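Local coordinates for protein uncharacterized N-acetyltransferase D2E76_00625 (Mycobacteroides abscessus, PDB 6YCA) that probably transfers acetyl groups from acetyl-coenzyme A, which it binds, to amines, yet is unable to modify aminoglycosides, at residues T152-Y157 and R305-L310; P284-L289 and G406-A411. One frame throughout, in Å; residues are numbered along the deposited sequence.

Contacts 1 and 2 have centres about 10 Å apart and alternate along the chain: 152-157, 284-289, 305-310, 406-411. They illustrate how a multidomain chain is joined by segments distant in sequence. Contact 1 pairs strands 149-160 and 299-312; contact 2 sets the loop between strands 277-284 and 299-312 against the loop after helix 395-403, bringing a GNAT domain against the region assigned to the sterol carrier protein family. Two probable hydrogen bonds join the contacts, Y157 OH to P284 O (2.7 Å) and E307 OE1 to A411 N (3.0 Å). Both contacts also touch the second subunit, so the domain junction and the subunit interface are built side by side.

Contact 1. Residues T152-Y157 and R305-L310; sequences TSSATY and RDETWL
T152 turns OG1 into the position between its backbone N and carbonyl carbon (chi1 80°), while E307, with CG opposite its backbone N (chi1 -169°) and the rest of the chain extended, reaches across to meet that hydroxyl. T152 OG1 donates to E307 OE1 at 2.8 Å, using the carboxylate lone pair directed away from OE2. T308 OG1 lies beside the same hydroxyl, and CG2 of T152 touches T308 CB (3.7 Å) where the two side chains cross at a slant. The strands run antiparallel, at 145° between their N-to-C directions, with a beta bulge in which E307 and T308 together face T152. T152 O accepts E307 N at 2.9 Å; the single T308 N-H is shared between T152 O and OG1, so neither of its bonds is straight. Beyond the bulge the pairing is regular, S154 and R305 bonding reciprocally (S154 N to R305 O and R305 N to S154 O, both 3.1 Å). Strand 299-312, of the second GNAT region, inserts between strands 132-135 and 149-160 of the first part of the chain. E307 OE1 also accepts the backbone N-H of A411; the two donors would favour the charged form of this buried carboxylate. Pointing away from the partner strand, D306 accepts W309 NE1 through OD2 (2.7 Å), while OD1 forms a salt bridge with R297 of the second subunit.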
# COMPACT_ATOMS: atom_id res chain seq x y z
N THR A 152 -4.94 -12.24 -30.88
CA THR A 152 -6.05 -11.97 -29.98
C THR A 152 -5.50 -11.45 -28.66
O THR A 152 -4.37 -11.76 -28.27
CB THR A 152 -6.89 -13.22 -29.65
OG1 THR A 152 -6.23 -14.00 -28.66
CG2 THR A 152 -7.14 -14.06 -30.90
N SER A 153 -6.33 -10.68 -27.96
CA SER A 153 -6.01 -10.21 -26.62
C SER A 153 -7.18 -10.53 -25.70
O SER A 153 -8.31 -10.74 -26.14
CB SER A 153 -5.73 -8.70 -26.60
OG SER A 153 -4.60 -8.37 -27.40
N SER A 154 -6.88 -10.56 -24.40
CA SER A 154 -7.86 -10.86 -23.37
C SER A 154 -7.89 -9.74 -22.34
O SER A 154 -6.91 -9.01 -22.16
CB SER A 154 -7.55 -12.20 -22.70
OG SER A 154 -6.39 -12.11 -21.89
N ALA A 155 -9.02 -9.60 -21.67
CA ALA A 155 -9.22 -8.56 -20.67
C ALA A 155 -9.70 -9.17 -19.36
O ALA A 155 -10.20 -10.30 -19.32
CB ALA A 155 -10.20 -7.48 -21.14
N THR A 156 -9.53 -8.39 -18.29
CA THR A 156 -9.96 -8.76 -16.95
C THR A 156 -10.89 -7.69 -16.41
O THR A 156 -10.52 -6.51 -16.36
CB THR A 156 -8.76 -8.87 -16.02
OG1 THR A 156 -7.80 -9.75 -16.61
CG2 THR A 156 -9.20 -9.44 -14.68
N TYR A 157 -12.08 -8.10 -15.98
CA TYR A 157 -13.09 -7.18 -15.49
C TYR A 157 -13.32 -7.37 -14.00
O TYR A 157 -13.34 -8.50 -13.50
CB TYR A 157 -14.40 -7.40 -16.23
CG TYR A 157 -14.28 -7.23 -17.72
CD1 TYR A 157 -13.86 -8.28 -18.53
CD2 TYR A 157 -14.58 -6.02 -18.33
CE1 TYR A 157 -13.74 -8.13 -19.89
CE2 TYR A 157 -14.46 -5.86 -19.70
CZ TYR A 157 -14.04 -6.92 -20.47
OH TYR A 157 -13.92 -6.77 -21.83
N ARG A 305 -4.01 -7.96 -21.72
CA ARG A 305 -2.75 -8.62 -22.03
C ARG A 305 -2.88 -9.32 -23.37
O ARG A 305 -3.97 -9.72 -23.78
CB ARG A 305 -2.38 -9.62 -20.92
CG ARG A 305 -0.95 -10.16 -21.00
CD ARG A 305 -0.58 -10.91 -19.73
NE ARG A 305 0.82 -11.33 -19.70
CZ ARG A 305 1.82 -10.59 -19.23
NH1 ARG A 305 1.58 -9.38 -18.74
NH2 ARG A 305 3.06 -11.06 -19.24
N ASP A 306 -1.75 -9.45 -24.07
CA ASP A 306 -1.72 -10.22 -25.30
C ASP A 306 -2.07 -11.68 -25.01
O ASP A 306 -1.76 -12.21 -23.94
CB ASP A 306 -0.34 -10.16 -25.96
CG ASP A 306 0.78 -10.55 -25.01
OD1 ASP A 306 0.99 -9.84 -24.00
OD2 ASP A 306 1.44 -11.58 -25.25
N GLU A 307 -2.73 -12.32 -25.97
CA GLU A 307 -3.17 -13.70 -25.78
C GLU A 307 -2.62 -14.62 -26.85
O GLU A 307 -1.64 -15.35 -26.62
CB GLU A 307 -4.69 -13.80 -25.71
CG GLU A 307 -5.15 -15.16 -25.26
CD GLU A 307 -6.65 -15.29 -25.22
OE1 GLU A 307 -7.32 -14.90 -26.21
OE2 GLU A 307 -7.16 -15.77 -24.18
N THR A 308 -3.25 -14.62 -28.03
CA THR A 308 -2.87 -15.55 -29.08
C THR A 308 -1.70 -14.98 -29.87
O THR A 308 -1.81 -13.91 -30.48
CB THR A 308 -4.04 -15.80 -30.03
OG1 THR A 308 -5.19 -16.24 -29.29
CG2 THR A 308 -3.67 -16.85 -31.05
N TRP A 309 -0.58 -15.69 -29.86
CA TRP A 309 0.53 -15.43 -30.78
C TRP A 309 0.34 -16.39 -31.95
O TRP A 309 0.63 -17.58 -31.84
CB TRP A 309 1.88 -15.61 -30.09
CG TRP A 309 2.20 -14.53 -29.11
CD1 TRP A 309 1.67 -14.37 -27.87
CD2 TRP A 309 3.10 -13.43 -29.30
NE1 TRP A 309 2.19 -13.26 -27.26
CE2 TRP A 309 3.07 -12.66 -28.13
CE3 TRP A 309 3.93 -13.03 -30.35
CZ2 TRP A 309 3.85 -11.52 -27.97
CZ3 TRP A 309 4.70 -11.90 -30.19
CH2 TRP A 309 4.65 -11.15 -29.01
N LEU A 310 -0.18 -15.87 -33.05
CA LEU A 310 -0.57 -16.67 -34.20
C LEU A 310 0.53 -16.67 -35.25
O LEU A 310 1.12 -15.63 -35.55
CB LEU A 310 -1.87 -16.13 -34.80
CG LEU A 310 -2.42 -16.88 -36.01
CD1 LEU A 310 -2.68 -18.33 -35.66
CD2 LEU A 310 -3.69 -16.22 -36.50

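Contact 2. Residues P284-L289 and G406-A411. With SO4 (sulfate ion), chain J.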
# COMPACT_ATOMS: atom_id res chain seq x y z
N PRO A 284 -13.12 -11.68 -23.44
CA PRO A 284 -12.87 -10.89 -24.65
C PRO A 284 -12.73 -9.40 -24.33
O PRO A 284 -13.36 -8.88 -23.40
CB PRO A 284 -14.12 -11.14 -25.50
CG PRO A 284 -14.64 -12.44 -25.03
CD PRO A 284 -14.33 -12.51 -23.56
N ILE A 285 -11.90 -8.72 -25.12
CA ILE A 285 -11.69 -7.29 -24.91
C ILE A 285 -12.93 -6.47 -25.27
O ILE A 285 -13.02 -5.30 -24.89
CB ILE A 285 -10.43 -6.76 -25.62
CG1 ILE A 285 -10.60 -6.80 -27.14
CG2 ILE A 285 -9.20 -7.56 -25.21
CD1 ILE A 285 -9.45 -6.19 -27.88
N ASP A 286 -13.88 -7.05 -26.01
CA ASP A 286 -15.12 -6.38 -26.35
C ASP A 286 -16.33 -7.04 -25.70
O ASP A 286 -17.45 -6.96 -26.22
CB ASP A 286 -15.31 -6.30 -27.87
CG ASP A 286 -15.45 -7.67 -28.52
OD1 ASP A 286 -15.18 -8.70 -27.87
OD2 ASP A 286 -15.83 -7.72 -29.71
N ASP A 287 -16.12 -7.67 -24.54
CA ASP A 287 -17.21 -8.30 -23.83
C ASP A 287 -18.26 -7.25 -23.47
O ASP A 287 -17.91 -6.23 -22.86
CB ASP A 287 -16.68 -8.95 -22.55
CG ASP A 287 -17.45 -10.19 -22.15
OD1 ASP A 287 -18.35 -10.61 -22.91
OD2 ASP A 287 -17.15 -10.75 -21.07
N PRO A 288 -19.51 -7.44 -23.85
CA PRO A 288 -20.51 -6.39 -23.62
C PRO A 288 -21.00 -6.27 -22.18
O PRO A 288 -22.16 -5.93 -21.96
CB PRO A 288 -21.66 -6.79 -24.56
CG PRO A 288 -21.53 -8.27 -24.69
CD PRO A 288 -20.05 -8.56 -24.64
N LEU A 289 -20.13 -6.55 -21.20
CA LEU A 289 -20.50 -6.33 -19.80
C LEU A 289 -20.95 -4.90 -19.51
O LEU A 289 -21.99 -4.72 -18.85
CB LEU A 289 -19.39 -6.79 -18.85
CG LEU A 289 -19.17 -8.29 -18.65
CD1 LEU A 289 -17.93 -8.53 -17.80
CD2 LEU A 289 -20.38 -8.90 -17.99
N GLY A 406 -17.25 -8.36 -36.68
CA GLY A 406 -18.08 -7.73 -35.68
C GLY A 406 -17.63 -7.94 -34.25
O GLY A 406 -17.95 -7.14 -33.37
N THR A 407 -16.88 -9.01 -34.00
CA THR A 407 -16.43 -9.35 -32.66
C THR A 407 -14.91 -9.45 -32.64
O THR A 407 -14.29 -9.91 -33.61
CB THR A 407 -17.03 -10.69 -32.19
OG1 THR A 407 -16.60 -11.74 -33.07
CG2 THR A 407 -18.55 -10.62 -32.18
N GLN A 408 -14.32 -9.02 -31.54
CA GLN A 408 -12.90 -9.21 -31.35
C GLN A 408 -12.62 -10.69 -31.09
O GLN A 408 -13.33 -11.32 -30.30
CB GLN A 408 -12.40 -8.37 -30.18
CG GLN A 408 -12.26 -6.90 -30.51
CD GLN A 408 -11.07 -6.63 -31.41
OE1 GLN A 408 -9.94 -7.02 -31.10
NE2 GLN A 408 -11.32 -5.96 -32.53
N PRO A 409 -11.59 -11.26 -31.71
CA PRO A 409 -11.29 -12.67 -31.49
C PRO A 409 -10.77 -12.90 -30.09
O PRO A 409 -10.19 -12.01 -29.46
CB PRO A 409 -10.20 -12.96 -32.53
CG PRO A 409 -9.52 -11.65 -32.69
CD PRO A 409 -10.61 -10.61 -32.59
N PHE A 410 -10.98 -14.11 -29.60
CA PHE A 410 -10.68 -14.42 -28.21
C PHE A 410 -10.65 -15.93 -28.04
O PHE A 410 -11.55 -16.63 -28.50
CB PHE A 410 -11.77 -13.81 -27.32
CG PHE A 410 -11.74 -14.28 -25.91
CD1 PHE A 410 -10.74 -13.85 -25.06
CD2 PHE A 410 -12.69 -15.16 -25.44
CE1 PHE A 410 -10.70 -14.29 -23.75
CE2 PHE A 410 -12.67 -15.59 -24.13
CZ PHE A 410 -11.67 -15.16 -23.29
N ALA A 411 -9.60 -16.43 -27.39
CA ALA A 411 -9.44 -17.85 -27.08
C ALA A 411 -9.60 -18.01 -25.57
O ALA A 411 -8.65 -17.77 -24.82
CB ALA A 411 -8.08 -18.35 -27.55
S SO4 J . -18.43 -11.75 -36.52
O1 SO4 J . -18.57 -12.98 -35.75
O2 SO4 J . -19.37 -10.75 -36.03
O3 SO4 J . -18.70 -12.03 -37.93
O4 SO4 J . -17.07 -11.25 -36.39
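Where the second GNAT region meets the end of the sterol carrier protein-like region, the type I beta turn P284-D287 presents P284, I285 and D286 to residues 406-411. D287 N closes the turn on P284 O at 3.2 Å. The proline ring lies over a face of the F410 ring in a CH-pi contact, with P284 CD 3.6 Å from the ring centroid and close to the ring normal; P284 CG adds apolar packing against F410 CD2. At the third position of the turn, D286 folds its carboxylate between its own backbone N and carbonyl carbon (chi1 64°), bringing OD2 to the backbone of the C-terminal loop. There Q408 N donates to D286 OD2 at 2.7 Å along an almost straight N-H line (176°), approaching from above the carboxylate plane. The Q408 side chain, bent at chi2, crosses I285 at a slant: CG is 3.8 Å from I285 CG1, and OE1 lies by I285 CD1. Its side-chain amide stands 87° from the D286 carboxylate plane. At the start of the loop a sulfate, probably from the crystallisation liquor, is held by backbone groups: G406 N lies 2.9 Å from its O4, and T407 N also donates to O4. D286 OD2 has a second partner in R381 of the second subunit, so the carboxylate charge is probably offset in part by the arginine, with the Q408 N-H a further donor to the same oxygen.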